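Vestitone reductase (Medicago sativa, PDB 2P4H) catalyses the NADPH-dependent, stereospecific reduction of (3R)-vestitone to the corresponding isoflavan-4-ol, the penultimate step in biosynthesis of the phytoalexin medicarpin. Local coordinates at residues D41-F44 / L45-P49. Sequence-based numbering, arbitrary orientation.
Sequences DVSF and LTNLP
One face of the Phe44 ring is covered by the neighbouring Leu45, whose CG sits 4.0 Å from the ring centroid and 27° off its normal, a CH-pi contact. The approach is centred on the CE1 side, where Phe44 CE1 comes within 3.6 Å of Leu45 CG, and Leu45 CD2 lies on the same side of the ring, near CE1 and CD1. Phe44 CG lies between its backbone N and carbonyl carbon (chi1 69°), which swings the ring back over the Leu45 amide, so that the two side chains run alongside each other and point the same way. A second flat group, the Asn47 amide, turns back toward the carbonyl of Ser43, with Asn47 ND2 2.6 Å from Ser43 O.

Backbone bonds hold this single turn. Val42 O accepts from two amides: Thr46 N meets it in the carbonyl plane at 2.9 Å, whereas Leu45 N, at 2.8 Å, comes from above that plane. Asn47 N adds a bond to Ser43 O, and the methyls Val42 CG2 and Thr46 CG2 touch at 3.8 Å where their side chains cross at about a right angle. At the start of the turn, Ser43 OG donates to OD1 of Asp41, two residues back. Cutting Phe44 back to an alanine is likely to take the aromatic surface from Leu45 CG and open a gap beside Thr10 and Ser15, which both side chains touch.

Val42 occupies the N-cap position of the short helix 43-46, which follows strand 27-31 in the Rossmann-type domain. Leu45 also packs on Leu55 and Phe57 of the edge strand 55-57, while Phe44 reaches Thr10, a predicted NADP(+)-binding residue, placing this helical turn beside the glycine-rich loop of the dinucleotide-binding fold.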
loop_
_atom_site.group_PDB
_atom_site.type_symbol
_atom_site.label_atom_id
_atom_site.label_comp_id
_atom_site.label_asym_id
_atom_site.label_seq_id
_atom_site.Cartn_x
_atom_site.Cartn_y
_atom_site.Cartn_z
ATOM N N ASP A 41 15.367 -11.986 11.326
ATOM C CA ASP A 41 14.295 -12.679 12.032
ATOM C C ASP A 41 12.974 -12.579 11.280
ATOM O O ASP A 41 12.364 -11.512 11.213
ATOM C CB ASP A 41 14.134 -12.102 13.441
ATOM C CG ASP A 41 12.964 -12.707 14.187
ATOM O OD1 ASP A 41 12.864 -13.951 14.231
ATOM O OD2 ASP A 41 12.146 -11.940 14.734
ATOM N N VAL A 42 12.537 -13.701 10.716
ATOM C CA VAL A 42 11.286 -13.748 9.968
ATOM C C VAL A 42 10.274 -14.659 10.652
ATOM O O VAL A 42 9.354 -15.170 10.014
ATOM C CB VAL A 42 11.515 -14.262 8.530
ATOM C CG1 VAL A 42 12.403 -13.294 7.768
ATOM C CG2 VAL A 42 12.144 -15.651 8.565
ATOM N N SER A 43 10.446 -14.856 11.954
ATOM C CA SER A 43 9.549 -15.713 12.716
ATOM C C SER A 43 8.087 -15.298 12.602
ATOM O O SER A 43 7.200 -16.151 12.565
ATOM C CB SER A 43 9.967 -15.737 14.189
ATOM O OG SER A 43 11.246 -16.328 14.341
ATOM N N PHE A 44 7.827 -13.995 12.535
ATOM C CA PHE A 44 6.451 -13.528 12.432
ATOM C C PHE A 44 5.827 -13.953 11.108
ATOM O O PHE A 44 4.610 -13.898 10.942
ATOM C CB PHE A 44 6.375 -12.006 12.624
ATOM C CG PHE A 44 6.976 -11.210 11.502
ATOM C CD1 PHE A 44 6.183 -10.761 10.451
ATOM C CD2 PHE A 44 8.327 -10.884 11.510
ATOM C CE1 PHE A 44 6.728 -9.995 9.426
ATOM C CE2 PHE A 44 8.883 -10.120 10.489
ATOM C CZ PHE A 44 8.080 -9.673 9.444
ATOM N N LEU A 45 6.666 -14.390 10.172
ATOM C CA LEU A 45 6.189 -14.866 8.879
ATOM C C LEU A 45 6.125 -16.392 8.876
ATOM O O LEU A 45 5.115 -16.978 8.499
ATOM C CB LEU A 45 7.111 -14.401 7.744
ATOM C CG LEU A 45 7.055 -12.931 7.318
ATOM C CD1 LEU A 45 8.038 -12.696 6.178
ATOM C CD2 LEU A 45 5.637 -12.571 6.881
ATOM N N THR A 46 7.208 -17.033 9.309
ATOM C CA THR A 46 7.262 -18.492 9.333
ATOM C C THR A 46 6.296 -19.112 10.338
ATOM O O THR A 46 5.981 -20.299 10.249
ATOM C CB THR A 46 8.695 -19.000 9.624
ATOM O OG1 THR A 46 9.159 -18.463 10.867
ATOM C CG2 THR A 46 9.642 -18.574 8.511
ATOM N N ASN A 47 5.823 -18.308 11.286
ATOM C CA ASN A 47 4.879 -18.796 12.285
ATOM C C ASN A 47 3.438 -18.628 11.813
ATOM O O ASN A 47 2.509 -19.112 12.456
ATOM C CB ASN A 47 5.072 -18.067 13.618
ATOM C CG ASN A 47 6.338 -18.495 14.339
ATOM O OD1 ASN A 47 6.599 -19.686 14.499
ATOM N ND2 ASN A 47 7.127 -17.523 14.783
ATOM N N LEU A 48 3.252 -17.940 10.691
ATOM C CA LEU A 48 1.913 -17.738 10.153
ATOM C C LEU A 48 1.329 -19.087 9.752
ATOM O O LEU A 48 2.037 -19.955 9.240
ATOM C CB LEU A 48 1.950 -16.819 8.927
ATOM C CG LEU A 48 2.356 -15.354 9.108
ATOM C CD1 LEU A 48 2.410 -14.686 7.742
ATOM C CD2 LEU A 48 1.365 -14.635 10.016
ATOM N N PRO A 49 0.025 -19.285 9.988
ATOM C CA PRO A 49 -0.615 -20.553 9.631
ATOM C C PRO A 49 -0.381 -20.915 8.165
ATOM O O PRO A 49 -0.607 -20.096 7.273
ATOM C CB PRO A 49 -2.086 -20.286 9.937
ATOM C CG PRO A 49 -2.013 -19.345 11.096
ATOM C CD PRO A 49 -0.926 -18.388 10.666
#